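Local coordinates for Lmo0740 protein (Listeria monocytogenes, PDB 4RFA) that probably regulates transcription as a Crp-family activator with a cyclic nucleotide-binding domain, at residues K48-E61 and S73-F87. Numbering follows the deposited sequence.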
loop_
_atom_site.group_PDB
_atom_site.type_symbol
_atom_site.label_atom_id
_atom_site.label_comp_id
_atom_site.label_asym_id
_atom_site.label_seq_id
_atom_site.Cartn_x
_atom_site.Cartn_y
_atom_site.Cartn_z
ATOM N N LYS A 48 19.976 7.373 -5.748
ATOM C CA LYS A 48 19.237 6.439 -4.923
ATOM C C LYS A 48 19.115 5.095 -5.649
ATOM O O LYS A 48 19.356 5.002 -6.846
ATOM C CB LYS A 48 17.868 7.039 -4.599
ATOM C CG LYS A 48 17.971 8.517 -4.248
ATOM C CD LYS A 48 16.864 8.996 -3.340
ATOM C CE LYS A 48 17.122 10.438 -2.927
ATOM N NZ LYS A 48 16.328 10.766 -1.714
ATOM N N SER A 49 18.736 4.059 -4.923
ATOM C CA SER A 49 18.620 2.736 -5.513
ATOM C C SER A 49 17.401 1.962 -5.041
ATOM O O SER A 49 16.754 2.299 -4.068
ATOM C CB SER A 49 19.909 1.944 -5.265
ATOM O OG SER A 49 20.501 2.303 -4.032
ATOM N N ILE A 50 17.099 0.925 -5.791
ATOM C CA ILE A 50 16.014 0.014 -5.548
ATOM C C ILE A 50 16.647 -1.272 -4.984
ATOM O O ILE A 50 17.763 -1.606 -5.365
ATOM C CB ILE A 50 15.294 -0.235 -6.879
ATOM C CG1 ILE A 50 14.748 1.078 -7.426
ATOM C CG2 ILE A 50 14.156 -1.196 -6.722
ATOM C CD1 ILE A 50 13.906 1.845 -6.424
ATOM N N PHE A 51 15.949 -1.965 -4.080
ATOM C CA PHE A 51 16.485 -3.187 -3.440
ATOM C C PHE A 51 15.614 -4.393 -3.733
ATOM O O PHE A 51 14.443 -4.355 -3.509
ATOM C CB PHE A 51 16.570 -3.009 -1.908
ATOM C CG PHE A 51 17.409 -1.854 -1.498
ATOM C CD1 PHE A 51 16.912 -0.557 -1.581
ATOM C CD2 PHE A 51 18.692 -2.038 -1.076
ATOM C CE1 PHE A 51 17.716 0.535 -1.261
ATOM C CE2 PHE A 51 19.493 -0.969 -0.743
ATOM C CZ PHE A 51 19.014 0.320 -0.842
ATOM N N PHE A 52 16.189 -5.466 -4.252
ATOM C CA PHE A 52 15.443 -6.713 -4.437
ATOM C C PHE A 52 15.852 -7.827 -3.519
ATOM O O PHE A 52 17.024 -8.244 -3.520
ATOM C CB PHE A 52 15.664 -7.229 -5.849
ATOM C CG PHE A 52 14.721 -6.663 -6.814
ATOM C CD1 PHE A 52 13.416 -7.132 -6.857
ATOM C CD2 PHE A 52 15.106 -5.629 -7.644
ATOM C CE1 PHE A 52 12.506 -6.587 -7.742
ATOM C CE2 PHE A 52 14.207 -5.076 -8.535
ATOM C CZ PHE A 52 12.905 -5.557 -8.589
ATOM N N ILE A 53 14.893 -8.378 -2.797
ATOM C CA ILE A 53 15.177 -9.485 -1.889
ATOM C C ILE A 53 15.181 -10.740 -2.737
ATOM O O ILE A 53 14.238 -10.986 -3.490
ATOM C CB ILE A 53 14.122 -9.640 -0.811
ATOM C CG1 ILE A 53 13.816 -8.300 -0.148
ATOM C CG2 ILE A 53 14.504 -10.747 0.159
ATOM C CD1 ILE A 53 14.971 -7.372 0.093
ATOM N N VAL A 54 16.251 -11.509 -2.656
ATOM C CA VAL A 54 16.311 -12.768 -3.412
ATOM C C VAL A 54 16.093 -13.942 -2.487
ATOM O O VAL A 54 15.562 -14.951 -2.908
ATOM C CB VAL A 54 17.597 -12.940 -4.251
ATOM C CG1 VAL A 54 17.789 -11.762 -5.185
ATOM C CG2 VAL A 54 18.801 -13.102 -3.361
ATOM N N GLU A 55 16.448 -13.819 -1.220
ATOM C CA GLU A 55 16.090 -14.880 -0.293
ATOM C C GLU A 55 15.957 -14.376 1.118
ATOM O O GLU A 55 16.571 -13.378 1.481
ATOM C CB GLU A 55 17.124 -16.019 -0.370
ATOM C CG GLU A 55 18.495 -15.659 0.103
ATOM C CD GLU A 55 19.509 -16.821 -0.010
ATOM O OE1 GLU A 55 19.592 -17.472 -1.076
ATOM O OE2 GLU A 55 20.242 -17.063 0.981
ATOM N N GLY A 56 15.159 -15.071 1.923
ATOM C CA GLY A 56 14.900 -14.656 3.310
ATOM C C GLY A 56 13.723 -13.685 3.502
ATOM O O GLY A 56 13.095 -13.249 2.540
ATOM N N TYR A 57 13.467 -13.325 4.761
ATOM C CA TYR A 57 12.275 -12.584 5.147
ATOM C C TYR A 57 12.661 -11.503 6.110
ATOM O O TYR A 57 13.569 -11.654 6.921
ATOM C CB TYR A 57 11.238 -13.522 5.794
ATOM C CG TYR A 57 10.680 -14.540 4.822
ATOM C CD1 TYR A 57 11.287 -15.762 4.609
ATOM C CD2 TYR A 57 9.548 -14.261 4.112
ATOM C CE1 TYR A 57 10.755 -16.676 3.702
ATOM C CE2 TYR A 57 9.025 -15.139 3.220
ATOM C CZ TYR A 57 9.633 -16.343 3.006
ATOM O OH TYR A 57 9.053 -17.192 2.103
ATOM N N ALA A 58 12.014 -10.374 5.997
ATOM C CA ALA A 58 12.147 -9.370 7.028
ATOM C C ALA A 58 10.788 -8.869 7.451
ATOM O O ALA A 58 9.786 -9.195 6.832
ATOM C CB ALA A 58 13.008 -8.212 6.528
ATOM N N ALA A 59 10.775 -8.036 8.489
ATOM C CA ALA A 59 9.556 -7.389 8.978
ATOM C C ALA A 59 9.729 -5.917 9.049
ATOM O O ALA A 59 10.749 -5.432 9.545
ATOM C CB ALA A 59 9.202 -7.901 10.374
ATOM N N VAL A 60 8.717 -5.198 8.586
ATOM C CA VAL A 60 8.664 -3.754 8.750
ATOM C C VAL A 60 7.861 -3.438 10.052
ATOM O O VAL A 60 6.694 -3.798 10.185
ATOM C CB VAL A 60 7.968 -3.112 7.535
ATOM C CG1 VAL A 60 8.019 -1.610 7.591
ATOM C CG2 VAL A 60 8.573 -3.622 6.218
ATOM N N GLU A 61 8.461 -2.701 10.964
ATOM C CA GLU A 61 7.865 -2.418 12.270
ATOM C C GLU A 61 7.258 -1.032 12.393
ATOM O O GLU A 61 7.870 -0.062 11.975
ATOM C CB GLU A 61 8.954 -2.518 13.337
ATOM C CG GLU A 61 9.769 -3.803 13.259
ATOM C CD GLU A 61 10.585 -4.069 14.520
ATOM O OE1 GLU A 61 10.558 -3.203 15.432
ATOM O OE2 GLU A 61 11.247 -5.134 14.585
ATOM N N SER A 73 4.077 -4.230 10.713
ATOM C CA SER A 73 3.087 -3.693 9.777
ATOM C C SER A 73 2.953 -4.619 8.622
ATOM O O SER A 73 1.866 -4.835 8.132
ATOM C CB SER A 73 3.543 -2.308 9.236
ATOM O OG SER A 73 3.731 -1.426 10.340
ATOM N N ILE A 74 4.075 -5.139 8.136
ATOM C CA ILE A 74 4.013 -6.036 6.983
ATOM C C ILE A 74 5.314 -6.792 6.881
ATOM O O ILE A 74 6.312 -6.300 7.376
ATOM C CB ILE A 74 3.720 -5.194 5.671
ATOM C CG1 ILE A 74 3.434 -6.079 4.464
ATOM C CG2 ILE A 74 4.835 -4.228 5.406
ATOM C CD1 ILE A 74 2.811 -5.301 3.286
ATOM N N PHE A 75 5.305 -7.960 6.235
ATOM C CA PHE A 75 6.517 -8.675 5.958
ATOM C C PHE A 75 7.101 -8.331 4.593
ATOM O O PHE A 75 6.385 -7.984 3.710
ATOM C CB PHE A 75 6.264 -10.168 6.071
ATOM C CG PHE A 75 5.989 -10.594 7.475
ATOM C CD1 PHE A 75 7.043 -10.766 8.373
ATOM C CD2 PHE A 75 4.699 -10.712 7.938
ATOM C CE1 PHE A 75 6.808 -11.095 9.703
ATOM C CE2 PHE A 75 4.443 -11.032 9.283
ATOM C CZ PHE A 75 5.502 -11.214 10.171
ATOM N N VAL A 76 8.411 -8.526 4.442
ATOM C CA VAL A 76 9.139 -8.365 3.196
ATOM C C VAL A 76 9.511 -9.769 2.762
ATOM O O VAL A 76 10.160 -10.493 3.513
ATOM C CB VAL A 76 10.448 -7.634 3.515
ATOM C CG1 VAL A 76 11.422 -7.637 2.329
ATOM C CG2 VAL A 76 10.114 -6.257 4.027
ATOM N N LEU A 77 9.113 -10.132 1.556
ATOM C CA LEU A 77 9.276 -11.462 0.995
ATOM C C LEU A 77 10.326 -11.485 -0.112
ATOM O O LEU A 77 10.637 -10.444 -0.693
ATOM C CB LEU A 77 7.938 -11.922 0.381
ATOM C CG LEU A 77 6.720 -11.512 1.184
ATOM C CD1 LEU A 77 5.414 -11.898 0.495
ATOM C CD2 LEU A 77 6.754 -12.127 2.577
ATOM N N PRO A 78 10.879 -12.679 -0.399
ATOM C CA PRO A 78 11.686 -12.877 -1.585
ATOM C C PRO A 78 10.963 -12.349 -2.812
ATOM O O PRO A 78 9.757 -12.566 -2.945
ATOM C CB PRO A 78 11.871 -14.420 -1.643
ATOM C CG PRO A 78 11.709 -14.888 -0.240
ATOM C CD PRO A 78 10.614 -13.956 0.290
ATOM N N TYR A 79 11.679 -11.600 -3.644
ATOM C CA TYR A 79 11.188 -10.975 -4.893
ATOM C C TYR A 79 10.426 -9.673 -4.732
ATOM O O TYR A 79 9.987 -9.095 -5.732
ATOM C CB TYR A 79 10.404 -11.974 -5.754
ATOM C CG TYR A 79 11.132 -13.287 -5.853
ATOM C CD1 TYR A 79 12.410 -13.332 -6.395
ATOM C CD2 TYR A 79 10.584 -14.465 -5.355
ATOM C CE1 TYR A 79 13.124 -14.511 -6.470
ATOM C CE2 TYR A 79 11.290 -15.657 -5.426
ATOM C CZ TYR A 79 12.561 -15.670 -5.988
ATOM O OH TYR A 79 13.294 -16.835 -6.073
ATOM N N ASN A 80 10.294 -9.180 -3.503
ATOM C CA ASN A 80 9.840 -7.807 -3.278
ATOM C C ASN A 80 10.852 -6.751 -3.658
ATOM O O ASN A 80 12.082 -6.943 -3.534
ATOM C CB ASN A 80 9.476 -7.563 -1.793
ATOM C CG ASN A 80 8.235 -8.313 -1.343
ATOM O OD1 ASN A 80 7.946 -8.391 -0.165
ATOM N ND2 ASN A 80 7.516 -8.888 -2.273
ATOM N N VAL A 81 10.347 -5.639 -4.182
ATOM C CA VAL A 81 11.171 -4.447 -4.398
ATOM C C VAL A 81 11.110 -3.621 -3.119
ATOM O O VAL A 81 10.080 -3.629 -2.502
ATOM C CB VAL A 81 10.652 -3.588 -5.567
ATOM C CG1 VAL A 81 11.729 -2.656 -6.043
ATOM C CG2 VAL A 81 10.248 -4.460 -6.722
ATOM N N LEU A 82 12.196 -2.954 -2.717
ATOM C CA LEU A 82 12.240 -2.165 -1.473
ATOM C C LEU A 82 12.896 -0.842 -1.772
ATOM O O LEU A 82 13.629 -0.654 -2.787
ATOM C CB LEU A 82 13.064 -2.815 -0.353
ATOM C CG LEU A 82 12.539 -3.720 0.741
ATOM C CD1 LEU A 82 13.640 -4.224 1.636
ATOM C CD2 LEU A 82 11.499 -3.063 1.624
ATOM N N GLY A 83 12.604 0.099 -0.884
ATOM C CA GLY A 83 13.156 1.429 -0.982
ATOM C C GLY A 83 12.429 2.335 -1.955
ATOM O O GLY A 83 12.980 3.371 -2.352
ATOM N N ILE A 84 11.221 1.971 -2.375
ATOM C CA ILE A 84 10.459 2.871 -3.289
ATOM C C ILE A 84 9.978 4.087 -2.499
ATOM O O ILE A 84 9.893 5.194 -3.021
ATOM C CB ILE A 84 9.241 2.224 -3.961
ATOM C CG1 ILE A 84 9.614 0.908 -4.653
ATOM C CG2 ILE A 84 8.603 3.211 -4.948
ATOM C CD1 ILE A 84 10.166 1.009 -6.031
ATOM N N ASP A 85 9.703 3.857 -1.229
ATOM C CA ASP A 85 9.351 4.899 -0.263
ATOM C C ASP A 85 10.279 6.075 -0.258
ATOM O O ASP A 85 9.861 7.208 -0.002
ATOM C CB ASP A 85 9.302 4.301 1.146
ATOM C CG ASP A 85 8.159 3.337 1.327
ATOM O OD1 ASP A 85 7.177 3.389 0.548
ATOM O OD2 ASP A 85 8.223 2.522 2.268
ATOM N N ALA A 86 11.535 5.840 -0.572
ATOM C CA ALA A 86 12.517 6.902 -0.559
ATOM C C ALA A 86 12.342 7.930 -1.650
ATOM O O ALA A 86 12.946 9.012 -1.610
ATOM C CB ALA A 86 13.895 6.286 -0.665
ATOM N N PHE A 87 11.556 7.584 -2.665
ATOM C CA PHE A 87 11.257 8.510 -3.728
ATOM C C PHE A 87 10.073 9.388 -3.398
ATOM O O PHE A 87 9.775 10.309 -4.118
ATOM C CB PHE A 87 10.999 7.734 -5.017
ATOM C CG PHE A 87 12.237 7.107 -5.564
ATOM C CD1 PHE A 87 12.723 5.931 -5.027
ATOM C CD2 PHE A 87 12.954 7.746 -6.567
ATOM C CE1 PHE A 87 13.893 5.371 -5.498
ATOM C CE2 PHE A 87 14.122 7.188 -7.053
ATOM C CZ PHE A 87 14.591 6.001 -6.522
#
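Ile53 reaches across to both strands of 73-87, meeting Val76 and Leu82. Its CB lies over the backbone at Leu77 O, 3.6 Å away. From there the chain forks. CG2 runs back beside the carbonyl carbon to Pro78 CA, while CG1, anti to the carbonyl carbon (chi1 -48°), meets Val76 CG1 at 3.5 Å. The tip, CD1, ends 3.7 Å from Leu82 CD1. This one side chain thus joins Val76 of the 73-76 strand to Leu82 of the 81-82 strand. The Ile53 backbone is gripped at both ends: its N donates to Asn80 O and its O accepts from Tyr79 N.

Leu77 to Asn80 form a type II beta turn. Asn80 OD1 accepts from Leu77 N at 2.7 Å, with the donor well above the amide plane, and this ties the turn across its base. Pro78 lays CD over the Tyr57 ring in a CH-pi contact, 4.0 Å from the centroid. Leu77 CD2 comes to the edge of that same ring.

Ahead of the turn, Ala58 pairs with Val76 and Val60 with Ile74, antiparallel. Val60 CG2 touches Val76 CG2 at 3.8 Å. Val60 stands opposite two residues, Ser73 and Ile74, in a classic beta bulge. In the other ladder Phe51 pairs with Leu82, and Leu82 O lies in plane at the edge of the Phe51 ring. Helix 126-143 packs against Ile74, Leu77 and Val81. Two antiparallel ladders, their register shifted by one and bridged by the Ile53 side chain at Val76, are consistent with the beta-roll of a Crp-type cyclic nucleotide-binding domain.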